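Local coordinates for putative Nitroreductase (Anabaena variabilis ATCC 29413, PDB 3EO7), which binds flavin mononucleotide and is probably an FMN-dependent oxidoreductase of the nitroreductase family, its physiological substrate not established, at residues A[349-353]-A[473-477]; A[353-357]-A[466-471]; A[379-385]-A[433-439]. All coordinates share one frame; numbering follows the deposited sequence.

How the contacts relate
Contacts 1 and 2 are successive parts of one interface: helix 347-358 lies against helix 452-473 in contact 2 and against the turn after that helix in contact 1, and L353 serves both. Their centres are 7 Å apart. Contact 3 pairs strands 381-390 and 433-439, and its centre is about 14 Å from that of contact 2. The helix pair packs on the isoleucine face of this sheet, where L467 CD2 meets I435 CD1 at 3.7 Å and L354 CD2 meets I384 CD1 at 3.9 Å. The side chains of H437 and L467 are about 10 and 11 Å from the FMN, and that of L476 about 11 Å from that of R334, an FMN-binding residue.

Contact 1. Residues A[349-353]-A[473-477]; sequences ELKAL and QLNLG
Segment 473-477, where helix 452-473 ends, runs past the side of helix 349-353, the nearest CA atoms being those of E349 and L474, 7.5 Å apart, and no direct hydrogen bond joins the two segments. L474 and L476 reach across to the helix. CD1 of L474 lies against A352 CB at 3.8 Å and, a little farther, L353 CD2; the L353 and L474 side chains run alongside, pointing opposite ways. L476 divides its two methyls: CD1 meets L353 CD1 at 4.1 Å, while CD2 sits beside the carboxylate of E349, 3.7 Å from OE2. With CG beside its backbone N (chi1 -80°) and the chain extended beyond, E349 carries that carboxylate past L476 to a water, which donates to E349 OE2 at 2.7 Å and to L474 O at 2.8 Å. The other oxygen, OE1, is held by a salt bridge to R509 and by the backbone N of T346, so both carboxylate oxygens have partners. N475, with positive phi, is the C-prime residue of a Schellman motif in which L476 N bonds to A471 O, ending helix 452-473 just before strand 477-481.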
loop_
_atom_site.group_PDB
_atom_site.type_symbol
_atom_site.label_atom_id
_atom_site.label_comp_id
_atom_site.label_asym_id
_atom_site.label_seq_id
_atom_site.Cartn_x
_atom_site.Cartn_y
_atom_site.Cartn_z
ATOM N N GLU A 349 12.130 8.430 18.727
ATOM C CA GLU A 349 11.787 8.555 17.314
ATOM C C GLU A 349 11.232 7.232 16.794
ATOM O O GLU A 349 10.218 7.192 16.108
ATOM C CB GLU A 349 12.999 9.004 16.493
ATOM C CG GLU A 349 13.260 10.509 16.587
ATOM C CD GLU A 349 14.612 10.966 16.038
ATOM O OE1 GLU A 349 15.545 10.127 15.945
ATOM O OE2 GLU A 349 14.743 12.204 15.769
ATOM N N LEU A 350 11.924 6.131 17.083
ATOM C CA LEU A 350 11.456 4.820 16.643
ATOM C C LEU A 350 10.078 4.543 17.233
ATOM O O LEU A 350 9.199 4.096 16.528
ATOM C CB LEU A 350 12.434 3.704 17.055
ATOM C CG LEU A 350 12.008 2.287 16.640
ATOM C CD1 LEU A 350 11.883 2.180 15.104
ATOM C CD2 LEU A 350 12.993 1.267 17.225
ATOM N N LYS A 351 9.908 4.778 18.537
ATOM C CA LYS A 351 8.602 4.550 19.176
ATOM C C LYS A 351 7.489 5.370 18.516
ATOM O O LYS A 351 6.368 4.872 18.347
ATOM C CB LYS A 351 8.639 4.828 20.670
ATOM C CG LYS A 351 9.365 3.746 21.477
ATOM C CD LYS A 351 9.409 4.032 22.981
ATOM C CE LYS A 351 10.302 5.207 23.322
ATOM N NZ LYS A 351 10.445 5.368 24.830
ATOM N N ALA A 352 7.784 6.621 18.173
ATOM C CA ALA A 352 6.786 7.506 17.545
ATOM C C ALA A 352 6.353 6.943 16.179
ATOM O O ALA A 352 5.149 6.938 15.862
ATOM C CB ALA A 352 7.316 8.935 17.435
ATOM N N LEU A 353 7.325 6.463 15.385
ATOM C CA LEU A 353 7.034 5.854 14.075
ATOM C C LEU A 353 6.099 4.660 14.236
ATOM O O LEU A 353 5.107 4.522 13.511
ATOM C CB LEU A 353 8.315 5.404 13.369
ATOM C CG LEU A 353 9.358 6.456 13.077
ATOM C CD1 LEU A 353 10.566 5.809 12.381
ATOM C CD2 LEU A 353 8.736 7.553 12.256
ATOM N N GLN A 473 7.630 13.397 8.698
ATOM C CA GLN A 473 7.159 14.348 9.697
ATOM C C GLN A 473 8.184 14.615 10.788
ATOM O O GLN A 473 8.299 15.736 11.259
ATOM C CB GLN A 473 5.875 13.848 10.329
ATOM C CG GLN A 473 5.303 14.682 11.495
ATOM C CD GLN A 473 4.942 16.107 11.134
ATOM O OE1 GLN A 473 4.701 16.429 9.970
ATOM N NE2 GLN A 473 4.876 16.978 12.156
ATOM N N LEU A 474 8.920 13.576 11.173
ATOM C CA LEU A 474 9.975 13.652 12.185
ATOM C C LEU A 474 11.363 14.028 11.636
ATOM O O LEU A 474 12.349 13.896 12.360
ATOM C CB LEU A 474 10.047 12.334 12.962
ATOM C CG LEU A 474 8.780 11.945 13.756
ATOM C CD1 LEU A 474 9.058 10.718 14.603
ATOM C CD2 LEU A 474 8.275 13.065 14.623
ATOM N N ASN A 475 11.429 14.488 10.380
ATOM C CA ASN A 475 12.693 14.927 9.759
ATOM C C ASN A 475 13.711 13.811 9.660
ATOM O O ASN A 475 14.929 14.031 9.747
ATOM C CB ASN A 475 13.281 16.095 10.546
ATOM C CG ASN A 475 12.337 17.275 10.614
ATOM O OD1 ASN A 475 12.040 17.786 11.691
ATOM N ND2 ASN A 475 11.827 17.679 9.472
ATOM N N LEU A 476 13.197 12.615 9.440
ATOM C CA LEU A 476 14.008 11.422 9.286
ATOM C C LEU A 476 14.016 10.989 7.823
ATOM O O LEU A 476 13.303 11.562 6.974
ATOM C CB LEU A 476 13.453 10.297 10.157
ATOM C CG LEU A 476 13.334 10.575 11.658
ATOM C CD1 LEU A 476 12.682 9.330 12.319
ATOM C CD2 LEU A 476 14.668 10.952 12.278
ATOM N N GLY A 477 14.873 10.022 7.527
ATOM C CA GLY A 477 14.984 9.405 6.199
ATOM C C GLY A 477 14.268 8.066 6.190
ATOM O O GLY A 477 14.186 7.387 7.216
HETATM O O HOH W 1 12.809 13.916 15.073
#

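Contact 2. Residues A[353-357]-A[466-471]; sequences LLDFT and RLNLAA
R466 holds the carbonyl oxygen of F356 side-on with two nitrogens, NE and NH2, each 2.9 Å from F356 O. This oxygen lies in the guanidinium plane; NH2 meets it nearly along the C=O axis, while NE comes in tilted from the carbonyl plane. A bend at chi3 (71°) turns the guanidinium back over the F356 ring, making a cation-pi stack with R466 CZ 4.3 Å from the ring centroid and the two planes 24° apart. NH2 lies over the ring face, toward its rim, while R466 O sits in plane at the ring edge. The third nitrogen, NH1, forms a salt bridge to E197 on helix 181-202, which gives the buried charge an acidic partner and ties this end of the contact to the first nitroreductase-like half of the chain. In the second such half, helix 347-358 packs steeply across the long helix 452-473, their local N-to-C directions 134° apart and their axes 8.6 Å from each other. In the apolar part, L353 CD2 presses on A470 CB at 3.5 Å and on the backbone joining A470 to A471; A470 CB also meets F356 CD2 at 3.8 Å. T357 stands roughly perpendicular to L467, with CG2 3.7 Å from L467 CG. Its hydroxyl OG1 donates to L353 O at 2.8 Å, an oxygen that also accepts from T357 N on the opposite face of its plane.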
loop_
_atom_site.group_PDB
_atom_site.type_symbol
_atom_site.label_atom_id
_atom_site.label_comp_id
_atom_site.label_asym_id
_atom_site.label_seq_id
_atom_site.Cartn_x
_atom_site.Cartn_y
_atom_site.Cartn_z
ATOM N N LEU A 353 7.325 6.463 15.385
ATOM C CA LEU A 353 7.034 5.854 14.075
ATOM C C LEU A 353 6.099 4.660 14.236
ATOM O O LEU A 353 5.107 4.522 13.511
ATOM C CB LEU A 353 8.315 5.404 13.369
ATOM C CG LEU A 353 9.358 6.456 13.077
ATOM C CD1 LEU A 353 10.566 5.809 12.381
ATOM C CD2 LEU A 353 8.736 7.553 12.256
ATOM N N LEU A 354 6.420 3.795 15.209
ATOM C CA LEU A 354 5.614 2.600 15.451
ATOM C C LEU A 354 4.219 2.971 15.951
ATOM O O LEU A 354 3.230 2.305 15.628
ATOM C CB LEU A 354 6.312 1.672 16.440
ATOM C CG LEU A 354 7.636 1.068 15.978
ATOM C CD1 LEU A 354 8.295 0.202 17.124
ATOM C CD2 LEU A 354 7.418 0.261 14.689
ATOM N N ASP A 355 4.145 4.004 16.766
ATOM C CA ASP A 355 2.867 4.435 17.324
ATOM C C ASP A 355 1.909 4.900 16.227
ATOM O O ASP A 355 0.759 4.492 16.194
ATOM C CB ASP A 355 3.094 5.567 18.329
ATOM C CG ASP A 355 1.824 5.947 19.066
ATOM O OD1 ASP A 355 1.323 5.120 19.848
ATOM O OD2 ASP A 355 1.352 7.098 18.864
ATOM N N PHE A 356 2.407 5.728 15.314
ATOM C CA PHE A 356 1.566 6.248 14.248
ATOM C C PHE A 356 1.153 5.124 13.292
ATOM O O PHE A 356 0.049 5.112 12.776
ATOM C CB PHE A 356 2.228 7.380 13.499
ATOM C CG PHE A 356 1.398 7.869 12.346
ATOM C CD1 PHE A 356 0.226 8.567 12.603
ATOM C CD2 PHE A 356 1.755 7.643 11.041
ATOM C CE1 PHE A 356 -0.582 9.020 11.562
ATOM C CE2 PHE A 356 0.948 8.119 9.979
ATOM C CZ PHE A 356 -0.228 8.795 10.253
ATOM N N THR A 357 2.064 4.179 13.064
ATOM C CA THR A 357 1.824 3.132 12.086
ATOM C C THR A 357 0.880 2.064 12.619
ATOM O O THR A 357 -0.049 1.666 11.923
ATOM C CB THR A 357 3.158 2.501 11.675
ATOM O OG1 THR A 357 4.005 3.529 11.135
ATOM C CG2 THR A 357 2.944 1.342 10.652
ATOM N N ARG A 466 2.310 4.660 6.215
ATOM C CA ARG A 466 2.199 5.327 7.499
ATOM C C ARG A 466 3.597 5.535 8.074
ATOM O O ARG A 466 3.891 6.586 8.612
ATOM C CB ARG A 466 1.311 4.536 8.451
ATOM C CG ARG A 466 -0.161 4.464 8.008
ATOM C CD ARG A 466 -1.031 3.740 9.032
ATOM N NE ARG A 466 -1.253 4.508 10.266
ATOM C CZ ARG A 466 -2.346 5.226 10.532
ATOM N NH1 ARG A 466 -3.314 5.290 9.650
ATOM N NH2 ARG A 466 -2.481 5.882 11.673
ATOM N N LEU A 467 4.463 4.536 7.937
ATOM C CA LEU A 467 5.841 4.650 8.418
ATOM C C LEU A 467 6.607 5.734 7.649
ATOM O O LEU A 467 7.364 6.490 8.246
ATOM C CB LEU A 467 6.610 3.299 8.267
ATOM C CG LEU A 467 6.308 2.148 9.213
ATOM C CD1 LEU A 467 6.871 0.809 8.684
ATOM C CD2 LEU A 467 6.914 2.491 10.605
ATOM N N ASN A 468 6.451 5.779 6.322
ATOM C CA ASN A 468 7.118 6.773 5.494
ATOM C C ASN A 468 6.700 8.209 5.899
ATOM O O ASN A 468 7.538 9.076 6.072
ATOM C CB ASN A 468 6.866 6.565 3.983
ATOM C CG ASN A 468 7.803 5.533 3.351
ATOM O OD1 ASN A 468 8.629 5.889 2.501
ATOM N ND2 ASN A 468 7.685 4.269 3.753
ATOM N N LEU A 469 5.400 8.424 6.049
ATOM C CA LEU A 469 4.863 9.740 6.414
ATOM C C LEU A 469 5.333 10.139 7.810
ATOM O O LEU A 469 5.805 11.277 8.015
ATOM C CB LEU A 469 3.346 9.740 6.286
ATOM C CG LEU A 469 2.808 9.694 4.843
ATOM C CD1 LEU A 469 1.270 9.485 4.834
ATOM C CD2 LEU A 469 3.234 10.941 4.051
ATOM N N ALA A 470 5.270 9.215 8.752
ATOM C CA ALA A 470 5.762 9.502 10.102
ATOM C C ALA A 470 7.248 9.883 10.096
ATOM O O ALA A 470 7.651 10.823 10.791
ATOM C CB ALA A 470 5.484 8.342 11.072
ATOM N N ALA A 471 8.051 9.163 9.325
ATOM C CA ALA A 471 9.484 9.422 9.248
ATOM C C ALA A 471 9.711 10.827 8.746
ATOM O O ALA A 471 10.461 11.586 9.338
ATOM C CB ALA A 471 10.196 8.386 8.311
#

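Contact 3. Residues A[379-385]-A[433-439]; sequences LIETFIA and AVIFHTS
Strands 381-390 and 433-439 are antiparallel neighbours in the mixed sheet of the second nitroreductase-like half of the chain. E381 with T438, F383 with F436 and A385 with V434 form hydrogen-bonded pairs; F436 N to F383 O is the straightest of the backbone bonds, at 2.8 Å and 172°. I384 and I435 lie side by side in a non-hydrogen-bonded pair, and T382 CG2 reaches I435 CG2 at 3.6 Å. Beside them T382 and H437 point the same way, T382 OG1 lying in the imidazole plane at its edge, 3.6 Å from H437 CD2; the hydroxyl of Y358 bonds to both T382 OG1 and H437 NE2. Strand 395-400 flanks 381-390 and strand 500-508 flanks 433-439, so the pair lies inside the sheet. On the other face T438 OG1 comes to the edge of the F383 ring, 3.7 Å from CE1, and is hydrogen-bonded to E499, while A385 CB meets the F436 ring edge at CE1, 4.1 Å away. Where the pairing ends, S439 OG, anti to the backbone N (chi1 -172°), donates to L379 O at 2.7 Å. An alanine here offers L379 O no hydroxyl, and segment 379-385 would probably start less firmly held.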
loop_
_atom_site.group_PDB
_atom_site.type_symbol
_atom_site.label_atom_id
_atom_site.label_comp_id
_atom_site.label_asym_id
_atom_site.label_seq_id
_atom_site.Cartn_x
_atom_site.Cartn_y
_atom_site.Cartn_z
ATOM N N LEU A 379 -2.536 -11.299 9.647
ATOM C CA LEU A 379 -1.696 -12.163 8.861
ATOM C C LEU A 379 -0.243 -11.655 8.733
ATOM O O LEU A 379 0.591 -12.337 8.152
ATOM C CB LEU A 379 -2.291 -12.322 7.467
ATOM C CG LEU A 379 -3.745 -12.804 7.388
ATOM C CD1 LEU A 379 -4.189 -12.908 5.931
ATOM C CD2 LEU A 379 -3.894 -14.145 8.110
ATOM N N ILE A 380 0.012 -10.446 9.218
ATOM C CA ILE A 380 1.309 -9.813 9.034
ATOM C C ILE A 380 2.033 -9.658 10.374
ATOM O O ILE A 380 1.442 -9.236 11.375
ATOM C CB ILE A 380 1.131 -8.444 8.366
ATOM C CG1 ILE A 380 0.704 -8.652 6.890
ATOM C CG2 ILE A 380 2.429 -7.594 8.438
ATOM C CD1 ILE A 380 0.184 -7.481 6.325
ATOM N N GLU A 381 3.289 -10.067 10.392
ATOM C CA GLU A 381 4.136 -9.897 11.551
ATOM C C GLU A 381 5.208 -8.858 11.222
ATOM O O GLU A 381 5.554 -8.621 10.055
ATOM C CB GLU A 381 4.742 -11.227 11.944
ATOM C CG GLU A 381 3.723 -12.286 12.374
ATOM C CD GLU A 381 2.882 -11.866 13.541
ATOM O OE1 GLU A 381 3.404 -11.194 14.466
ATOM O OE2 GLU A 381 1.680 -12.215 13.559
ATOM N N THR A 382 5.757 -8.256 12.284
ATOM C CA THR A 382 6.734 -7.206 12.139
ATOM C C THR A 382 7.989 -7.551 12.937
ATOM O O THR A 382 7.899 -7.877 14.124
ATOM C CB THR A 382 6.163 -5.848 12.604
ATOM O OG1 THR A 382 4.975 -5.534 11.848
ATOM C CG2 THR A 382 7.264 -4.736 12.502
ATOM N N PHE A 383 9.136 -7.533 12.262
ATOM C CA PHE A 383 10.464 -7.730 12.893
ATOM C C PHE A 383 11.304 -6.532 12.552
ATOM O O PHE A 383 11.199 -5.991 11.441
ATOM C CB PHE A 383 11.159 -9.013 12.422
ATOM C CG PHE A 383 10.413 -10.259 12.819
ATOM C CD1 PHE A 383 9.303 -10.692 12.084
ATOM C CD2 PHE A 383 10.779 -10.964 13.968
ATOM C CE1 PHE A 383 8.588 -11.840 12.478
ATOM C CE2 PHE A 383 10.062 -12.113 14.352
ATOM C CZ PHE A 383 8.962 -12.523 13.596
ATOM N N ILE A 384 12.115 -6.089 13.508
ATOM C CA ILE A 384 12.927 -4.918 13.291
ATOM C C ILE A 384 14.392 -5.208 13.524
ATOM O O ILE A 384 14.782 -5.659 14.609
ATOM C CB ILE A 384 12.488 -3.735 14.216
ATOM C CG1 ILE A 384 10.955 -3.569 14.157
ATOM C CG2 ILE A 384 13.215 -2.460 13.838
ATOM C CD1 ILE A 384 10.406 -2.313 14.873
ATOM N N ALA A 385 15.203 -4.970 12.504
ATOM C CA ALA A 385 16.650 -5.024 12.672
ATOM C C ALA A 385 17.079 -3.621 13.104
ATOM O O ALA A 385 16.880 -2.639 12.379
ATOM C CB ALA A 385 17.361 -5.441 11.377
ATOM N N ALA A 433 17.406 1.633 11.502
ATOM C CA ALA A 433 16.528 0.483 11.743
ATOM C C ALA A 433 15.896 0.071 10.423
ATOM O O ALA A 433 15.664 0.906 9.532
ATOM C CB ALA A 433 15.440 0.825 12.748
ATOM N N VAL A 434 15.585 -1.206 10.330
ATOM C CA VAL A 434 14.991 -1.769 9.120
ATOM C C VAL A 434 13.801 -2.616 9.550
ATOM O O VAL A 434 13.960 -3.555 10.352
ATOM C CB VAL A 434 15.996 -2.570 8.317
ATOM C CG1 VAL A 434 15.288 -3.152 7.042
ATOM C CG2 VAL A 434 17.227 -1.706 7.900
ATOM N N ILE A 435 12.612 -2.253 9.081
ATOM C CA ILE A 435 11.394 -2.970 9.430
ATOM C C ILE A 435 10.982 -3.997 8.367
ATOM O O ILE A 435 10.811 -3.663 7.196
ATOM C CB ILE A 435 10.261 -1.962 9.708
ATOM C CG1 ILE A 435 10.669 -1.036 10.871
ATOM C CG2 ILE A 435 8.927 -2.655 10.037
ATOM C CD1 ILE A 435 9.625 0.007 11.157
ATOM N N PHE A 436 10.838 -5.247 8.802
ATOM C CA PHE A 436 10.457 -6.364 7.952
ATOM C C PHE A 436 9.018 -6.770 8.236
ATOM O O PHE A 436 8.672 -7.059 9.370
ATOM C CB PHE A 436 11.349 -7.578 8.220
ATOM C CG PHE A 436 12.781 -7.365 7.838
ATOM C CD1 PHE A 436 13.646 -6.673 8.669
ATOM C CD2 PHE A 436 13.243 -7.796 6.614
ATOM C CE1 PHE A 436 14.958 -6.421 8.255
ATOM C CE2 PHE A 436 14.537 -7.552 6.211
ATOM C CZ PHE A 436 15.387 -6.862 7.027
ATOM N N HIS A 437 8.182 -6.742 7.197
ATOM C CA HIS A 437 6.840 -7.252 7.284
ATOM C C HIS A 437 6.877 -8.660 6.723
ATOM O O HIS A 437 7.411 -8.903 5.631
ATOM C CB HIS A 437 5.876 -6.362 6.485
ATOM C CG HIS A 437 5.651 -5.040 7.124
ATOM N ND1 HIS A 437 5.858 -3.853 6.460
ATOM C CD2 HIS A 437 5.289 -4.714 8.387
ATOM C CE1 HIS A 437 5.588 -2.850 7.278
ATOM N NE2 HIS A 437 5.251 -3.343 8.463
ATOM N N THR A 438 6.302 -9.589 7.470
ATOM C CA THR A 438 6.323 -10.980 7.096
ATOM C C THR A 438 4.950 -11.623 7.235
ATOM O O THR A 438 4.042 -11.071 7.856
ATOM C CB THR A 438 7.301 -11.768 8.002
ATOM O OG1 THR A 438 6.706 -11.963 9.285
ATOM C CG2 THR A 438 8.698 -11.053 8.144
ATOM N N SER A 439 4.818 -12.795 6.642
ATOM C CA SER A 439 3.605 -13.579 6.756
ATOM C C SER A 439 3.846 -15.061 6.551
ATOM O O SER A 439 4.635 -15.458 5.703
ATOM C CB SER A 439 2.565 -13.117 5.708
ATOM O OG SER A 439 1.303 -13.732 5.902
#